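Side-chain contacts in type II secretion system protein F (Vibrio cholerae, PDB 3C1Q), which probably serves as an inner-membrane component of the type II secretion system, which exports toxins and proteases from the periplasm, and binds calcium through this cytoplasmic domain: residues E43-R46 against I47-M50; S81-A84 against A85-S89; D93-L96 against E97-A100. One frame throughout, in Å; residues are numbered along the deposited sequence.

Contact 1. Residues E43-R46 against I47-M50; sequences EKPR and IRTM. With CA (calcium ion), chain C.
The carbonyl of K44, at the N-cap position of helix 45-59, opens the helical bonding: its O accepts R48 N at 3.0 Å in a nearly straight bond (171° at the hydrogen) and takes a weak, bent one from I47 N. P45 follows as the first helical residue, and its carbonyl is gripped twice by T49. The backbone N arrives from one face of the carbonyl plane and OG1 from the other, T49 OG1 lying 3.0 Å from P45 O. The hydroxyl can fold back in this way because OG1 stands anti to its own carbonyl carbon (chi1 -65°), beside the backbone N. R48 bends at chi3 (58°) and returns over the start of the helix, laying one guanidinium face over P45 CA, with NH2 3.7 Å from P45 CB; NH1 has a weak hydrogen bond to the carbonyl of S42. K44 and I47 run side by side, I47 CD1 3.7 Å from K44 CB, while the ammonium of K44 forms a salt bridge with D13. Just before the helix, E43 turns outward, and its OE2 binds a calcium ion at 2.3 Å together with three waters and, from the second subunit, E97 and D101. Buried I47 and M50 face inward, both packing on I17 of helix 11-26, with M50 also against Y71 and F75.

Contact 2. Residues S81-A84 against A85-S89; sequences SMVA and AGEKS
V83 and E87, one turn apart on helix 77-89, lie side by side and point the same way, a worked example of how an i to i+4 pair can join an apolar and an acidic side chain. E87 leaves the helix with CG anti to its carbonyl carbon (chi1 -68°) and continues extended to the carboxylate. This course carries CG within 3.4 Å of V83 O and sets OE1 3.6 Å from V83 CG1. The valine meets it with the branch that stands opposite its own backbone N (chi1 177°). The carboxylate is held from beyond the helix: OE1 is hydrogen-bonded to the hydroxyl of S65 and OE2 to the backbone N of L64, so both oxygens are satisfied. The backbone hydrogen bond from E87 N to V83 O, 2.8 Å, joins the same two residues. K88 rests CB 3.4 Å from A84 O, and its extended chain leads away. S89 closes the helix, its backbone N bonded to A85 O. V83 wedges between two neighbours, touching L64, S65 and L68 of helix 64-68 and L92 and L99 of helix 92-121, where M82 also packs on V95 and L99.

Contact 3. Residues D93-L96 against E97-A100; sequences DSVL and ERLA. With CA (calcium ion), chain G.
E97 meets S94 one turn back on helix 92-121, the long C-terminal helix of this all-helical cytoplasmic domain, with regular i to i+4 backbone hydrogen bonds such as A100 N to L96 O (2.8 Å). In the first shell, E97 rests CB 3.4 Å from S94 O, and its chain then bends at chi2 (56°) and leads away to a calcium ion, bound by OE2 at 2.3 Å. Three waters, D101 of the same helix and E43 of the second subunit join it around the metal, so the ion bridges the two subunits. A second shell steadies the carboxylate: Q26 NE2 hydrogen-bonds to OE1 and R19 NH1 to OE2, a cationic neighbour that would be expected to offset some of the acidic charge gathered there. On another side, R98 folds back along the helix and crosses V95, its NH2 3.8 Å from V95 CG2. The inward side is apolar. L99 lies alongside V95, its CD1 4.0 Å from V95 CG1, and the same CD1 meets L96 CD2; beyond them L99 packs on F79, M82 and V83 of helix 77-89, and L96 touches V25 of helix 11-26. One face of the R98 guanidinium has S94 O 3.8 Å above its plane, offset toward the rim.

How the contacts relate
All three contacts are local, between residues three or four apart along a helix or at its start, and mix buried with exposed residues, contact 3 being the most buried and contacts 1 and 2 more exposed. Contacts 2 and 3 touch directly: V83 CG2 lies 3.7 Å from L99 CD1, so helices 77-89 and 92-121 share one apolar seam. Contact 1 lies on the far side of the chain's centre, about 22 Å from contact 3 between centres, yet the two carry matching chemistry, since each supplies one glutamate to calcium sites completed across the dimer. The carboxylate of contact 2 instead ties helix 77-89 to helix 64-68 of its own chain. Contact 1 begins a helix, contact 2 ends one, and contact 3 belongs to a helix that continues beyond it.

Contact 1. Residues E43-R46 against I47-M50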
ATOM      1  N   GLU B  43       0.144 -11.295  -6.053  1.00 11.25           N
ATOM      2  CA  GLU B  43       0.891 -11.946  -7.137  1.00 11.14           C
ATOM      3  C   GLU B  43       1.317 -13.352  -6.769  1.00 10.57           C
ATOM      4  O   GLU B  43       1.642 -14.148  -7.647  1.00 10.25           O
ATOM      5  CB  GLU B  43       2.200 -11.193  -7.444  1.00 11.83           C
ATOM      6  CG  GLU B  43       2.062  -9.747  -7.756  1.00 12.13           C
ATOM      7  CD  GLU B  43       3.373  -9.081  -8.144  1.00 12.44           C
ATOM      8  OE1 GLU B  43       4.424  -9.758  -8.226  1.00 14.51           O
ATOM      9  OE2 GLU B  43       3.341  -7.866  -8.390  1.00 10.67           O
ATOM     10  N   LYS B  44       1.361 -13.631  -5.470  1.00 10.27           N
ATOM     11  CA  LYS B  44       1.924 -14.859  -4.921  1.00 10.15           C
ATOM     12  C   LYS B  44       0.795 -15.857  -4.607  1.00  9.68           C
ATOM     13  O   LYS B  44       0.029 -15.644  -3.677  1.00  8.75           O
ATOM     14  CB  LYS B  44       2.688 -14.514  -3.638  1.00 11.09           C
ATOM     15  CG  LYS B  44       3.889 -13.555  -3.822  1.00 13.33           C
ATOM     16  CD  LYS B  44       5.074 -14.290  -4.428  1.00 15.95           C
ATOM     17  CE  LYS B  44       6.424 -13.736  -3.967  1.00 17.37           C
ATOM     18  NZ  LYS B  44       6.521 -12.279  -4.175  1.00 16.66           N
ATOM     19  N   PRO B  45       0.666 -16.935  -5.397  1.00  9.81           N
ATOM     20  CA  PRO B  45      -0.408 -17.906  -5.121  1.00  9.57           C
ATOM     21  C   PRO B  45      -0.541 -18.388  -3.663  1.00  9.15           C
ATOM     22  O   PRO B  45      -1.664 -18.559  -3.185  1.00  8.15           O
ATOM     23  CB  PRO B  45      -0.069 -19.073  -6.056  1.00  9.83           C
ATOM     24  CG  PRO B  45       0.597 -18.417  -7.210  1.00 10.46           C
ATOM     25  CD  PRO B  45       1.416 -17.297  -6.615  1.00 10.35           C
ATOM     26  N   ARG B  46       0.576 -18.615  -2.973  1.00  9.48           N
ATOM     27  CA  ARG B  46       0.535 -19.114  -1.595  1.00  9.94           C
ATOM     28  C   ARG B  46      -0.108 -18.090  -0.682  1.00  9.88           C
ATOM     29  O   ARG B  46      -0.817 -18.436   0.273  1.00  8.88           O
ATOM     30  CB  ARG B  46       1.936 -19.399  -1.051  1.00 10.37           C
ATOM     31  CG  ARG B  46       2.578 -20.686  -1.498  1.00 12.54           C
ATOM     32  CD  ARG B  46       3.850 -20.933  -0.665  1.00 14.73           C
ATOM     33  NE  ARG B  46       4.321 -22.306  -0.714  1.00 18.75           N
ATOM     34  CZ  ARG B  46       3.879 -23.298   0.067  1.00 19.43           C
ATOM     35  NH1 ARG B  46       2.915 -23.099   0.969  1.00 20.70           N
ATOM     36  NH2 ARG B  46       4.399 -24.501  -0.055  1.00 21.16           N
ATOM     37  N   ILE B  47       0.193 -16.825  -0.953  1.00  9.81           N
ATOM     38  CA  ILE B  47      -0.317 -15.734  -0.132  1.00 10.31           C
ATOM     39  C   ILE B  47      -1.806 -15.559  -0.401  1.00 10.62           C
ATOM     40  O   ILE B  47      -2.586 -15.398   0.541  1.00 11.55           O
ATOM     41  CB  ILE B  47       0.445 -14.431  -0.373  1.00 10.15           C
ATOM     42  CG1 ILE B  47       1.886 -14.575   0.139  1.00  9.62           C
ATOM     43  CG2 ILE B  47      -0.277 -13.258   0.329  1.00 10.73           C
ATOM     44  CD1 ILE B  47       2.773 -13.376  -0.143  1.00  9.58           C
ATOM     45  N   ARG B  48      -2.198 -15.614  -1.679  1.00 10.29           N
ATOM     46  CA  ARG B  48      -3.616 -15.569  -2.050  1.00 10.22           C
ATOM     47  C   ARG B  48      -4.409 -16.671  -1.340  1.00  9.45           C
ATOM     48  O   ARG B  48      -5.449 -16.424  -0.726  1.00  9.24           O
ATOM     49  CB  ARG B  48      -3.787 -15.672  -3.568  1.00 10.51           C
ATOM     50  CG  ARG B  48      -5.236 -15.515  -4.016  1.00 12.37           C
ATOM     51  CD  ARG B  48      -5.340 -15.322  -5.521  1.00 16.09           C
ATOM     52  NE  ARG B  48      -4.740 -16.445  -6.227  1.00 19.65           N
ATOM     53  CZ  ARG B  48      -3.564 -16.443  -6.867  1.00 22.63           C
ATOM     54  NH1 ARG B  48      -2.781 -15.359  -6.934  1.00 22.75           N
ATOM     55  NH2 ARG B  48      -3.164 -17.564  -7.461  1.00 22.41           N
ATOM     56  N   THR B  49      -3.893 -17.883  -1.384  1.00  8.85           N
ATOM     57  CA  THR B  49      -4.546 -19.008  -0.721  1.00  8.25           C
ATOM     58  C   THR B  49      -4.761 -18.753   0.761  1.00  8.64           C
ATOM     59  O   THR B  49      -5.838 -19.021   1.305  1.00  8.62           O
ATOM     60  CB  THR B  49      -3.664 -20.254  -0.870  1.00  7.71           C
ATOM     61  OG1 THR B  49      -3.611 -20.586  -2.253  1.00  8.46           O
ATOM     62  CG2 THR B  49      -4.221 -21.413  -0.088  1.00  7.71           C
HETATM   63  N   MSE B  50      -3.713 -18.265   1.411  1.00  9.10           N
HETATM   64  CA  MSE B  50      -3.747 -17.980   2.838  1.00  9.65           C
HETATM   65  C   MSE B  50      -4.796 -16.935   3.136  1.00 10.21           C
HETATM   66  O   MSE B  50      -5.597 -17.121   4.039  1.00 10.29           O
HETATM   67  CB  MSE B  50      -2.383 -17.477   3.308  1.00 10.56           C
HETATM   68  CG  MSE B  50      -2.346 -16.984   4.736  1.00 11.91           C
HETATM   69 SE   MSE B  50      -0.519 -16.477   5.190  1.00 13.83          SE
HETATM   70  CE  MSE B  50      -0.404 -14.807   4.151  1.00 13.83           C
TER
HETATM   71 CA    CA C   2       1.539  -6.430  -8.362  1.00 13.61          CA
HETATM   72  O   HOH W   1       1.755  -6.582  -5.953  1.00 13.99           O
HETATM   73  O   HOH W   2      -0.262  -7.862  -7.978  1.00 20.40           O
HETATM   74  O   HOH W   3       0.856  -7.306 -10.472  1.00 20.20           O

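Contact 2. Residues S81-A84 against A85-S89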
ATOM      1  N   SER B  81      -0.874 -11.216  18.647  1.00 11.29           N
ATOM      2  CA  SER B  81      -1.225 -10.587  19.916  1.00 11.57           C
ATOM      3  C   SER B  81      -1.731  -9.166  19.729  1.00 10.77           C
ATOM      4  O   SER B  81      -2.717  -8.782  20.355  1.00 11.81           O
ATOM      5  CB  SER B  81      -0.029 -10.590  20.862  1.00 11.41           C
ATOM      6  OG  SER B  81       0.169 -11.889  21.383  1.00 15.23           O
HETATM    7  N   MSE B  82      -1.064  -8.411  18.859  1.00 10.51           N
HETATM    8  CA  MSE B  82      -1.458  -7.034  18.556  1.00 10.37           C
HETATM    9  C   MSE B  82      -2.878  -7.006  17.931  1.00 10.49           C
HETATM   10  O   MSE B  82      -3.737  -6.244  18.355  1.00 11.03           O
HETATM   11  CB  MSE B  82      -0.416  -6.349  17.634  1.00 10.19           C
HETATM   12  CG  MSE B  82       0.974  -6.000  18.290  1.00 10.79           C
HETATM   13 SE   MSE B  82       0.773  -5.038  19.943  1.00 13.48          SE
HETATM   14  CE  MSE B  82      -0.362  -3.568  19.345  1.00 17.51           C
ATOM     15  N   VAL B  83      -3.116  -7.863  16.946  1.00 10.05           N
ATOM     16  CA  VAL B  83      -4.426  -7.983  16.302  1.00 10.09           C
ATOM     17  C   VAL B  83      -5.513  -8.312  17.335  1.00  9.59           C
ATOM     18  O   VAL B  83      -6.564  -7.661  17.371  1.00 10.06           O
ATOM     19  CB  VAL B  83      -4.410  -9.047  15.178  1.00  9.86           C
ATOM     20  CG1 VAL B  83      -5.783  -9.207  14.560  1.00 10.68           C
ATOM     21  CG2 VAL B  83      -3.392  -8.654  14.085  1.00  8.40           C
ATOM     22  N   ALA B  84      -5.259  -9.319  18.162  1.00 10.68           N
ATOM     23  CA  ALA B  84      -6.158  -9.668  19.271  1.00 11.01           C
ATOM     24  C   ALA B  84      -6.497  -8.466  20.142  1.00 11.52           C
ATOM     25  O   ALA B  84      -7.667  -8.258  20.467  1.00 12.13           O
ATOM     26  CB  ALA B  84      -5.555 -10.788  20.151  1.00 10.94           C
ATOM     27  N   ALA B  85      -5.487  -7.693  20.547  1.00 11.85           N
ATOM     28  CA  ALA B  85      -5.736  -6.500  21.385  1.00 11.68           C
ATOM     29  C   ALA B  85      -6.640  -5.511  20.657  1.00 11.40           C
ATOM     30  O   ALA B  85      -7.562  -4.977  21.251  1.00 11.79           O
ATOM     31  CB  ALA B  85      -4.406  -5.820  21.826  1.00 12.07           C
ATOM     32  N   GLY B  86      -6.382  -5.278  19.370  1.00 10.95           N
ATOM     33  CA  GLY B  86      -7.228  -4.396  18.562  1.00 11.30           C
ATOM     34  C   GLY B  86      -8.670  -4.878  18.418  1.00 11.30           C
ATOM     35  O   GLY B  86      -9.621  -4.099  18.584  1.00 10.90           O
ATOM     36  N   GLU B  87      -8.854  -6.161  18.118  1.00 11.60           N
ATOM     37  CA  GLU B  87     -10.197  -6.707  17.967  1.00 12.32           C
ATOM     38  C   GLU B  87     -10.951  -6.611  19.288  1.00 12.53           C
ATOM     39  O   GLU B  87     -12.086  -6.171  19.323  1.00 12.87           O
ATOM     40  CB  GLU B  87     -10.159  -8.160  17.476  1.00 12.59           C
ATOM     41  CG  GLU B  87      -9.653  -8.283  16.070  1.00 13.12           C
ATOM     42  CD  GLU B  87      -9.670  -9.698  15.564  1.00 12.53           C
ATOM     43  OE1 GLU B  87      -8.841 -10.508  16.034  1.00 12.04           O
ATOM     44  OE2 GLU B  87     -10.521 -10.005  14.696  1.00 12.74           O
ATOM     45  N   LYS B  88     -10.307  -7.001  20.377  1.00 13.05           N
ATOM     46  CA  LYS B  88     -10.954  -6.957  21.690  1.00 13.56           C
ATOM     47  C   LYS B  88     -11.414  -5.532  22.074  1.00 13.15           C
ATOM     48  O   LYS B  88     -12.517  -5.347  22.612  1.00 12.40           O
ATOM     49  CB  LYS B  88     -10.018  -7.535  22.760  1.00 14.05           C
ATOM     50  CG  LYS B  88     -10.656  -7.650  24.145  1.00 16.14           C
ATOM     51  CD  LYS B  88      -9.740  -8.367  25.114  1.00 19.62           C
ATOM     52  CE  LYS B  88     -10.457  -8.660  26.427  1.00 21.05           C
ATOM     53  NZ  LYS B  88      -9.507  -8.764  27.588  1.00 23.72           N
ATOM     54  N   SER B  89     -10.570  -4.547  21.781  1.00 12.28           N
ATOM     55  CA  SER B  89     -10.786  -3.150  22.190  1.00 11.85           C
ATOM     56  C   SER B  89     -11.625  -2.323  21.213  1.00 11.56           C
ATOM     57  O   SER B  89     -12.041  -1.209  21.540  1.00 10.89           O
ATOM     58  CB  SER B  89      -9.431  -2.470  22.352  1.00 11.82           C
ATOM     59  OG  SER B  89      -8.768  -2.415  21.103  1.00 10.95           O
TER

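Contact 3. Residues D93-L96 against E97-A100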
ATOM      1  N   ASP B  93      -8.360  -1.034  13.557  1.00 10.65           N
ATOM      2  CA  ASP B  93      -7.899  -0.102  12.543  1.00 11.62           C
ATOM      3  C   ASP B  93      -6.531   0.515  12.885  1.00 11.50           C
ATOM      4  O   ASP B  93      -5.608   0.464  12.080  1.00 10.96           O
ATOM      5  CB  ASP B  93      -8.959   0.961  12.234  1.00 11.75           C
ATOM      6  CG  ASP B  93      -9.323   1.846  13.419  1.00 13.98           C
ATOM      7  OD1 ASP B  93      -9.217   1.438  14.596  1.00 11.48           O
ATOM      8  OD2 ASP B  93      -9.750   2.987  13.143  1.00 17.05           O
ATOM      9  N   SER B  94      -6.390   1.047  14.093  1.00 11.15           N
ATOM     10  CA  SER B  94      -5.128   1.700  14.480  1.00 11.23           C
ATOM     11  C   SER B  94      -4.012   0.692  14.781  1.00 11.12           C
ATOM     12  O   SER B  94      -2.846   0.996  14.550  1.00 10.91           O
ATOM     13  CB  SER B  94      -5.330   2.636  15.672  1.00 12.25           C
ATOM     14  OG  SER B  94      -6.026   2.005  16.713  1.00 12.47           O
ATOM     15  N   VAL B  95      -4.363  -0.467  15.328  1.00 10.93           N
ATOM     16  CA  VAL B  95      -3.390  -1.543  15.546  1.00 11.14           C
ATOM     17  C   VAL B  95      -2.835  -2.033  14.209  1.00 10.16           C
ATOM     18  O   VAL B  95      -1.618  -2.194  14.067  1.00 10.22           O
ATOM     19  CB  VAL B  95      -3.957  -2.698  16.393  1.00 11.45           C
ATOM     20  CG1 VAL B  95      -2.989  -3.894  16.420  1.00 13.38           C
ATOM     21  CG2 VAL B  95      -4.232  -2.227  17.833  1.00 12.07           C
ATOM     22  N   LEU B  96      -3.707  -2.208  13.208  1.00  9.18           N
ATOM     23  CA  LEU B  96      -3.228  -2.586  11.876  1.00  8.36           C
ATOM     24  C   LEU B  96      -2.286  -1.528  11.308  1.00  8.67           C
ATOM     25  O   LEU B  96      -1.256  -1.862  10.705  1.00  8.28           O
ATOM     26  CB  LEU B  96      -4.387  -2.878  10.909  1.00  7.94           C
ATOM     27  CG  LEU B  96      -5.119  -4.192  11.133  1.00  7.35           C
ATOM     28  CD1 LEU B  96      -6.324  -4.281  10.215  1.00  5.52           C
ATOM     29  CD2 LEU B  96      -4.174  -5.402  10.928  1.00  6.14           C
ATOM     30  N   GLU B  97      -2.629  -0.261  11.480  1.00  8.39           N
ATOM     31  CA  GLU B  97      -1.752   0.824  11.016  1.00  9.08           C
ATOM     32  C   GLU B  97      -0.366   0.670  11.640  1.00  8.22           C
ATOM     33  O   GLU B  97       0.658   0.777  10.950  1.00  9.20           O
ATOM     34  CB  GLU B  97      -2.334   2.194  11.373  1.00  7.98           C
ATOM     35  CG  GLU B  97      -1.459   3.378  10.941  1.00  9.98           C
ATOM     36  CD  GLU B  97      -1.152   3.374   9.460  1.00  9.74           C
ATOM     37  OE1 GLU B  97      -2.058   3.012   8.649  1.00 10.53           O
ATOM     38  OE2 GLU B  97      -0.000   3.726   9.101  1.00  8.59           O
ATOM     39  N   ARG B  98      -0.324   0.453  12.952  1.00  8.02           N
ATOM     40  CA  ARG B  98       0.966   0.281  13.640  1.00  8.14           C
ATOM     41  C   ARG B  98       1.716  -0.953  13.153  1.00  7.73           C
ATOM     42  O   ARG B  98       2.951  -0.915  13.007  1.00  7.54           O
ATOM     43  CB  ARG B  98       0.780   0.244  15.145  1.00  8.40           C
ATOM     44  CG  ARG B  98       0.403   1.613  15.720  1.00  9.64           C
ATOM     45  CD  ARG B  98       0.815   1.748  17.171  1.00 10.85           C
ATOM     46  NE  ARG B  98      -0.066   0.988  18.042  1.00 12.92           N
ATOM     47  CZ  ARG B  98      -1.305   1.361  18.364  1.00 12.59           C
ATOM     48  NH1 ARG B  98      -1.829   2.494  17.895  1.00 15.16           N
ATOM     49  NH2 ARG B  98      -2.022   0.603  19.167  1.00 11.43           N
ATOM     50  N   LEU B  99       0.988  -2.039  12.877  1.00  7.11           N
ATOM     51  CA  LEU B  99       1.626  -3.250  12.350  1.00  6.85           C
ATOM     52  C   LEU B  99       2.186  -2.993  10.936  1.00  6.58           C
ATOM     53  O   LEU B  99       3.270  -3.448  10.595  1.00  6.43           O
ATOM     54  CB  LEU B  99       0.623  -4.402  12.318  1.00  6.36           C
ATOM     55  CG  LEU B  99       0.371  -5.049  13.666  1.00  5.84           C
ATOM     56  CD1 LEU B  99      -0.934  -5.882  13.633  1.00  7.38           C
ATOM     57  CD2 LEU B  99       1.577  -5.919  14.108  1.00  6.31           C
ATOM     58  N   ALA B 100       1.451  -2.231  10.139  1.00  6.71           N
ATOM     59  CA  ALA B 100       1.897  -1.841   8.802  1.00  6.88           C
ATOM     60  C   ALA B 100       3.174  -0.984   8.857  1.00  7.26           C
ATOM     61  O   ALA B 100       4.161  -1.236   8.113  1.00  6.91           O
ATOM     62  CB  ALA B 100       0.749  -1.081   8.081  1.00  6.32           C
TER
HETATM   63 CA    CA G   1       1.571   5.293   9.582  1.00 11.40          CA
HETATM   64  O   HOH W   4      -0.176   6.931   9.014  1.00 13.88           O
HETATM   65  O   HOH W   5       0.752   6.103  11.788  1.00 15.82           O
HETATM   66  O   HOH W   6       1.973   5.479   7.244  1.00 11.60           O